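Local coordinates for pngf-ii (PDB 4R4X), which probably cleaves asparagine-linked glycans from glycoproteins and glycopeptides, acting as a peptide:N-glycosidase related to PNGase F, at residues Leu34-Glu37 with Lys38-Asn41; Lys203-Val207 with Ile208-Gly212; Ala259-Tyr262 with Tyr263-Leu266. All blocks are in the same frame, centred on the assembly; numbering follows the deposited sequence.

Interaction 1. Residues Leu34-Glu37 with Lys38-Asn41; sequences LFNE and KIKN
Asn36 OD1 accepts from the backbone N of Ile39 at 2.9 Å, a nearly straight bond with an N-H...O angle of 168° that arrives close to the line of the side-chain C=O. CG of Asn36 sits between its own backbone N and carbonyl carbon (chi1 65°), which swings the amide forward over the first turn that follows. There the Asn36 and Ile39 side chains cross at about a right angle: CG1 of Ile39 lies 3.3 Å from Asn36 OD1, and its CD1 reaches ND2 of the same amide at 3.7 Å. The aromatic side chain one residue earlier covers a different part of the turn. Phe35 CD2 is 3.8 Å from Ile39 CG2, while Phe35 CZ meets Lys40 CG at 3.7 Å, the ring slanting across both. This is an Asn N-cap: the strand 31-36 is followed directly by the short helix 37-40, and the side-chain carbonyl takes up an N-H that no preceding turn could serve. Backbone bonds close the turn behind the cap, Lys40 N to Asn36 O at 2.9 Å and Asn41 N to Glu37 O at 2.8 Å. Lys40 keeps its CG anti to the backbone N (chi1 -172°) and its chain extended, passing the ring with its methylenes and carrying NZ on to a salt bridge with Glu5. Farther out, Asn21 accepts from the backbone N of Lys38 through OD1. Val50 of strand 48-54 and Leu162 of helix 160-163 pack on both Phe35 and Ile39, which are buried.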
loop_
_atom_site.group_PDB
_atom_site.type_symbol
_atom_site.label_atom_id
_atom_site.label_comp_id
_atom_site.label_asym_id
_atom_site.label_seq_id
_atom_site.Cartn_x
_atom_site.Cartn_y
_atom_site.Cartn_z
ATOM N N LEU A 34 -14.253 -19.328 24.878
ATOM C CA LEU A 34 -14.466 -17.915 25.081
ATOM C C LEU A 34 -14.782 -17.225 23.761
ATOM O O LEU A 34 -13.998 -17.259 22.796
ATOM C CB LEU A 34 -13.254 -17.277 25.773
ATOM C CG LEU A 34 -13.248 -15.749 25.885
ATOM C CD1 LEU A 34 -14.426 -15.218 26.702
ATOM C CD2 LEU A 34 -11.917 -15.290 26.476
ATOM N N PHE A 35 -15.957 -16.629 23.710
ATOM C CA PHE A 35 -16.379 -15.930 22.526
ATOM C C PHE A 35 -17.346 -14.805 22.902
ATOM O O PHE A 35 -17.169 -14.145 23.956
ATOM C CB PHE A 35 -16.858 -16.927 21.410
ATOM C CG PHE A 35 -18.112 -17.751 21.719
ATOM C CD1 PHE A 35 -18.740 -17.767 22.955
ATOM C CD2 PHE A 35 -18.630 -18.576 20.719
ATOM C CE1 PHE A 35 -19.872 -18.561 23.169
ATOM C CE2 PHE A 35 -19.747 -19.374 20.926
ATOM C CZ PHE A 35 -20.388 -19.352 22.160
ATOM N N ASN A 36 -18.320 -14.539 22.045
ATOM C CA ASN A 36 -19.298 -13.515 22.310
ATOM C C ASN A 36 -20.624 -13.798 21.590
ATOM O O ASN A 36 -20.744 -14.778 20.857
ATOM C CB ASN A 36 -18.736 -12.144 21.956
ATOM C CG ASN A 36 -18.450 -11.980 20.474
ATOM O OD1 ASN A 36 -19.265 -12.357 19.614
ATOM N ND2 ASN A 36 -17.292 -11.376 20.164
ATOM N N GLU A 37 -21.605 -12.938 21.829
ATOM C CA GLU A 37 -22.969 -13.104 21.273
ATOM C C GLU A 37 -23.014 -13.176 19.750
ATOM O O GLU A 37 -23.609 -14.104 19.167
ATOM C CB GLU A 37 -23.896 -11.979 21.784
ATOM C CG GLU A 37 -24.627 -12.398 23.051
ATOM C CD GLU A 37 -25.421 -11.284 23.724
ATOM O OE1 GLU A 37 -25.457 -10.144 23.197
ATOM O OE2 GLU A 37 -25.998 -11.578 24.797
ATOM N N LYS A 38 -22.368 -12.217 19.103
ATOM C CA LYS A 38 -22.390 -12.158 17.646
ATOM C C LYS A 38 -21.745 -13.373 17.011
ATOM O O LYS A 38 -22.227 -13.870 16.012
ATOM C CB LYS A 38 -21.718 -10.896 17.145
ATOM C CG LYS A 38 -22.597 -9.662 17.208
ATOM C CD LYS A 38 -21.743 -8.421 16.986
ATOM C CE LYS A 38 -22.481 -7.308 16.261
ATOM N NZ LYS A 38 -21.537 -6.604 15.349
ATOM N N ILE A 39 -20.664 -13.868 17.605
ATOM C CA ILE A 39 -20.060 -15.094 17.127
ATOM C C ILE A 39 -20.976 -16.299 17.387
ATOM O O ILE A 39 -21.145 -17.159 16.523
ATOM C CB ILE A 39 -18.696 -15.339 17.782
ATOM C CG1 ILE A 39 -17.709 -14.246 17.364
ATOM C CG2 ILE A 39 -18.183 -16.727 17.416
ATOM C CD1 ILE A 39 -16.364 -14.279 18.092
ATOM N N LYS A 40 -21.525 -16.393 18.587
ATOM C CA LYS A 40 -22.425 -17.498 18.908
ATOM C C LYS A 40 -23.587 -17.533 17.897
ATOM O O LYS A 40 -23.945 -18.590 17.372
ATOM C CB LYS A 40 -22.988 -17.336 20.317
ATOM C CG LYS A 40 -23.777 -18.534 20.821
ATOM C CD LYS A 40 -24.231 -18.336 22.263
ATOM C CE LYS A 40 -25.346 -19.320 22.633
ATOM N NZ LYS A 40 -26.039 -18.913 23.880
ATOM N N ASN A 41 -24.139 -16.360 17.631
ATOM C CA ASN A 41 -25.284 -16.216 16.730
ATOM C C ASN A 41 -24.949 -16.239 15.235
ATOM O O ASN A 41 -25.851 -16.116 14.411
ATOM C CB ASN A 41 -26.030 -14.934 17.081
ATOM C CG ASN A 41 -26.628 -14.976 18.480
ATOM O OD1 ASN A 41 -26.924 -16.037 19.011
ATOM N ND2 ASN A 41 -26.812 -13.817 19.068
#

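Interaction 2. Residues Lys203-Val207 with Ile208-Gly212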
loop_
_atom_site.group_PDB
_atom_site.type_symbol
_atom_site.label_atom_id
_atom_site.label_comp_id
_atom_site.label_asym_id
_atom_site.label_seq_id
_atom_site.Cartn_x
_atom_site.Cartn_y
_atom_site.Cartn_z
ATOM N N LYS A 203 13.748 -12.548 -22.760
ATOM C CA LYS A 203 12.556 -12.751 -23.581
ATOM C C LYS A 203 11.310 -12.959 -22.736
ATOM O O LYS A 203 11.389 -13.291 -21.558
ATOM C CB LYS A 203 12.752 -13.905 -24.577
ATOM C CG LYS A 203 13.455 -15.125 -24.012
ATOM C CD LYS A 203 13.997 -16.031 -25.117
ATOM C CE LYS A 203 12.892 -16.797 -25.845
ATOM N NZ LYS A 203 12.164 -17.744 -24.948
ATOM N N SER A 204 10.163 -12.749 -23.365
ATOM C CA SER A 204 8.884 -12.947 -22.724
ATOM C C SER A 204 8.651 -14.430 -22.445
ATOM O O SER A 204 9.241 -15.287 -23.107
ATOM C CB SER A 204 7.794 -12.412 -23.624
ATOM O OG SER A 204 7.964 -11.028 -23.837
ATOM N N ASP A 205 7.824 -14.728 -21.449
ATOM C CA ASP A 205 7.326 -16.095 -21.226
ATOM C C ASP A 205 5.799 -16.004 -21.244
ATOM O O ASP A 205 5.243 -15.006 -21.681
ATOM C CB ASP A 205 7.889 -16.705 -19.926
ATOM C CG ASP A 205 7.589 -15.853 -18.677
ATOM O OD1 ASP A 205 6.395 -15.618 -18.385
ATOM O OD2 ASP A 205 8.540 -15.437 -17.978
ATOM N N GLN A 206 5.098 -17.036 -20.798
ATOM C CA GLN A 206 3.653 -17.029 -20.960
ATOM C C GLN A 206 2.891 -16.124 -19.985
ATOM O O GLN A 206 1.737 -15.764 -20.250
ATOM C CB GLN A 206 3.112 -18.459 -20.907
ATOM C CG GLN A 206 2.973 -19.130 -22.270
ATOM C CD GLN A 206 1.975 -20.274 -22.184
ATOM O OE1 GLN A 206 0.795 -20.121 -22.516
ATOM N NE2 GLN A 206 2.422 -21.392 -21.652
ATOM N N VAL A 207 3.550 -15.727 -18.893
ATOM C CA VAL A 207 2.958 -14.900 -17.853
ATOM C C VAL A 207 3.494 -13.459 -17.908
ATOM O O VAL A 207 2.715 -12.504 -17.879
ATOM C CB VAL A 207 3.221 -15.513 -16.453
ATOM C CG1 VAL A 207 2.632 -14.639 -15.361
ATOM C CG2 VAL A 207 2.632 -16.913 -16.356
ATOM N N ILE A 208 4.811 -13.306 -18.018
ATOM C CA ILE A 208 5.448 -11.986 -18.068
ATOM C C ILE A 208 6.008 -11.654 -19.453
ATOM O O ILE A 208 6.851 -12.382 -19.984
ATOM C CB ILE A 208 6.592 -11.925 -17.047
ATOM C CG1 ILE A 208 6.025 -12.224 -15.657
ATOM C CG2 ILE A 208 7.280 -10.555 -17.089
ATOM C CD1 ILE A 208 7.011 -12.089 -14.530
ATOM N N GLN A 209 5.560 -10.542 -20.020
ATOM C CA GLN A 209 6.146 -10.016 -21.237
ATOM C C GLN A 209 7.303 -9.090 -20.886
ATOM O O GLN A 209 7.237 -8.326 -19.897
ATOM C CB GLN A 209 5.095 -9.285 -22.052
ATOM C CG GLN A 209 3.899 -10.170 -22.396
ATOM C CD GLN A 209 2.733 -9.377 -22.953
ATOM O OE1 GLN A 209 1.652 -9.335 -22.373
ATOM N NE2 GLN A 209 2.941 -8.774 -24.072
ATOM N N ARG A 210 8.351 -9.136 -21.697
ATOM C CA ARG A 210 9.545 -8.330 -21.444
ATOM C C ARG A 210 9.913 -7.540 -22.676
ATOM O O ARG A 210 9.983 -8.080 -23.774
ATOM C CB ARG A 210 10.723 -9.210 -21.037
ATOM C CG ARG A 210 10.417 -10.145 -19.882
ATOM C CD ARG A 210 11.677 -10.798 -19.301
ATOM N NE ARG A 210 11.334 -11.455 -18.037
ATOM C CZ ARG A 210 10.652 -12.593 -17.932
ATOM N NH1 ARG A 210 10.349 -13.067 -16.730
ATOM N NH2 ARG A 210 10.249 -13.266 -19.021
ATOM N N PHE A 211 10.147 -6.255 -22.504
ATOM C CA PHE A 211 10.485 -5.394 -23.630
ATOM C C PHE A 211 11.731 -4.596 -23.258
ATOM O O PHE A 211 12.225 -4.690 -22.127
ATOM C CB PHE A 211 9.330 -4.445 -23.947
ATOM C CG PHE A 211 8.018 -5.131 -24.226
ATOM C CD1 PHE A 211 7.694 -5.560 -25.523
ATOM C CD2 PHE A 211 7.116 -5.368 -23.203
ATOM C CE1 PHE A 211 6.481 -6.185 -25.769
ATOM C CE2 PHE A 211 5.915 -5.991 -23.441
ATOM C CZ PHE A 211 5.598 -6.414 -24.723
ATOM N N GLY A 212 12.262 -3.829 -24.208
ATOM C CA GLY A 212 13.411 -2.973 -23.950
ATOM C C GLY A 212 14.631 -3.768 -23.516
ATOM O O GLY A 212 15.402 -3.319 -22.668
#
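Arg210 grips Asp205 end-on, with NH1 and NH2 both directed to the single oxygen OD2. The salt bridge is shortest from Arg210 NH2, 3.0 Å from Asp205 OD2, and this oxygen lies in the guanidinium plane although the two flat groups are turned 66° apart. NH2 also donates to the carbonyl O of Lys203 at 2.8 Å, so one nitrogen serves two acceptors; NH1 has a second carboxylate partner in Glu194. Ile208 CG2 lies 3.9 Å above the guanidinium plane, over its centre.

The other carboxylate oxygen works on the backbone. Asp205 OD1 accepts from Val207 N at 2.9 Å, forming an Asx turn, and from Ile208 N at 2.8 Å, the latter coming from above the carboxylate plane. With CG between the backbone N and carbonyl carbon (chi1 57°), the carboxylate folds back over this turn, which leads into edge strand 209-211, paired with strand 216-222. Asp205 N returns a bond to Ile208 O at 2.9 Å. Beyond it, Ser204 OG takes the N-H of Arg210 at 2.9 Å, almost straight at 168°.

Apolar contact is slight here: Val207 CG1 approaches Ile208 CG1 at 4.2 Å, and buried Ile208 packs against Phe191 and Ile217.

Interaction 3. Residues Ala259-Tyr262 with Tyr263-Leu266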
loop_
_atom_site.group_PDB
_atom_site.type_symbol
_atom_site.label_atom_id
_atom_site.label_comp_id
_atom_site.label_asym_id
_atom_site.label_seq_id
_atom_site.Cartn_x
_atom_site.Cartn_y
_atom_site.Cartn_z
ATOM N N ALA A 259 -7.891 3.611 -29.959
ATOM C CA ALA A 259 -7.439 2.628 -30.958
ATOM C C ALA A 259 -5.974 2.202 -30.800
ATOM O O ALA A 259 -5.669 1.037 -30.958
ATOM C CB ALA A 259 -7.651 3.171 -32.374
ATOM N N ILE A 260 -5.097 3.162 -30.514
ATOM C CA ILE A 260 -3.678 2.943 -30.270
ATOM C C ILE A 260 -3.369 3.146 -28.766
ATOM O O ILE A 260 -3.971 3.985 -28.131
ATOM C CB ILE A 260 -2.808 3.945 -31.058
ATOM C CG1 ILE A 260 -3.217 4.017 -32.528
ATOM C CG2 ILE A 260 -1.328 3.568 -30.980
ATOM C CD1 ILE A 260 -2.573 5.177 -33.273
ATOM N N SER A 261 -2.442 2.360 -28.219
ATOM C CA SER A 261 -1.974 2.545 -26.853
ATOM C C SER A 261 -0.463 2.392 -26.821
ATOM O O SER A 261 0.168 2.003 -27.794
ATOM C CB SER A 261 -2.569 1.488 -25.909
ATOM O OG SER A 261 -1.926 0.242 -26.105
ATOM N N TYR A 262 0.119 2.632 -25.658
ATOM C CA TYR A 262 1.542 2.420 -25.518
ATOM C C TYR A 262 1.911 0.960 -25.774
ATOM O O TYR A 262 3.041 0.677 -26.199
ATOM C CB TYR A 262 1.975 2.864 -24.131
ATOM C CG TYR A 262 3.429 3.222 -23.977
ATOM C CD1 TYR A 262 3.961 4.350 -24.571
ATOM C CD2 TYR A 262 4.244 2.477 -23.161
ATOM C CE1 TYR A 262 5.299 4.698 -24.382
ATOM C CE2 TYR A 262 5.572 2.799 -22.966
ATOM C CZ TYR A 262 6.096 3.924 -23.563
ATOM O OH TYR A 262 7.414 4.254 -23.339
ATOM N N TYR A 263 0.969 0.039 -25.533
ATOM C CA TYR A 263 1.162 -1.400 -25.824
ATOM C C TYR A 263 1.375 -1.687 -27.314
ATOM O O TYR A 263 2.140 -2.577 -27.678
ATOM C CB TYR A 263 -0.018 -2.231 -25.287
ATOM C CG TYR A 263 0.170 -3.740 -25.286
ATOM C CD1 TYR A 263 1.196 -4.331 -24.560
ATOM C CD2 TYR A 263 -0.721 -4.583 -25.969
ATOM C CE1 TYR A 263 1.360 -5.706 -24.535
ATOM C CE2 TYR A 263 -0.585 -5.967 -25.913
ATOM C CZ TYR A 263 0.456 -6.516 -25.201
ATOM O OH TYR A 263 0.651 -7.876 -25.140
ATOM N N THR A 264 0.728 -0.921 -28.167
ATOM C CA THR A 264 0.991 -0.999 -29.611
ATOM C C THR A 264 2.470 -0.703 -29.901
ATOM O O THR A 264 3.116 -1.423 -30.654
ATOM C CB THR A 264 0.131 0.002 -30.391
ATOM O OG1 THR A 264 -1.169 0.075 -29.790
ATOM C CG2 THR A 264 0.013 -0.437 -31.849
ATOM N N GLY A 265 2.998 0.347 -29.271
ATOM C CA GLY A 265 4.415 0.658 -29.356
ATOM C C GLY A 265 5.302 -0.462 -28.838
ATOM O O GLY A 265 6.286 -0.834 -29.479
ATOM N N LEU A 266 4.972 -1.006 -27.678
ATOM C CA LEU A 266 5.786 -2.073 -27.105
ATOM C C LEU A 266 5.768 -3.344 -27.958
ATOM O O LEU A 266 6.810 -3.986 -28.129
ATOM C CB LEU A 266 5.333 -2.398 -25.688
ATOM C CG LEU A 266 5.498 -1.330 -24.601
ATOM C CD1 LEU A 266 4.673 -1.724 -23.401
ATOM C CD2 LEU A 266 6.953 -1.184 -24.179
#
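Thr264 and Ser261 meet across the start of helix 262-268, the threonine hydroxyl directed at the serine backbone and the serine hydroxyl at the N-H of Tyr263. Thr264 OG1 takes the N-H of Ser261 at 3.1 Å in an almost perfectly straight bond, 176° at the hydrogen. The threonine hydroxyl is placed for this by lying anti to its own carbonyl carbon and beside its backbone N (chi1 -38°), so that it points back along the chain. Ser261, at the N-cap, accepts from Tyr263 N through OG at 3.0 Å, but this bond is bent and weak. The same oxygen rests 3.2 Å from Tyr263 CB, at the root of that side chain. Thr264 N makes another weak bond, to Ser261 O.

Ile260 brings its CG2 methyl to within 3.7 Å of Thr264 OG1, the two side chains meeting at about a right angle. This sets a branched apolar group beside the hydroxyl that receives the serine N-H.

The two tyrosines leave the helix in different directions. Tyr262 inclines its ring against Leu266, one turn on, where CD2 of Tyr262 lies 4.2 Å from Leu266 CD1; the same two residues are also joined by Leu266 N to Tyr262 O at 3.0 Å. The Tyr262 hydroxyl continues to Gln394, and its ring meets Phe296 with the planes about 50° apart. Tyr263 instead carries its hydroxyl to Gln209 and packs against Leu218 of strand 216-222.

Ser261 at the N-cap and Thr264 three residues on form a capping box, in which the firm bond runs from Ser261 N to Thr264 OG1 while the serine hydroxyl serves Tyr263 N; here it begins a short helix, 262-268, one of few in a mostly beta protein.

Interactions 2 and 3 adjoin, with centres about 16 Å apart. Gln209 NE2 and Tyr263 OH, 2.7 Å apart, form a probable hydrogen bond, and Phe211 CD1 packs 3.2 Å from Leu266 O, so the edge strand and the capped helix are in direct contact. Both belong to the region related to the N-terminal part of PNGase F. Interaction 1 stands apart in the N-terminal region of the chain: its centre is about 51 Å from that of interaction 2 and about 55 Å from that of interaction 3. The Phe35 side chain lies about 10 Å from a bound zinc ion; Glu52 and Asp159 are ligands at a zinc site in this same region.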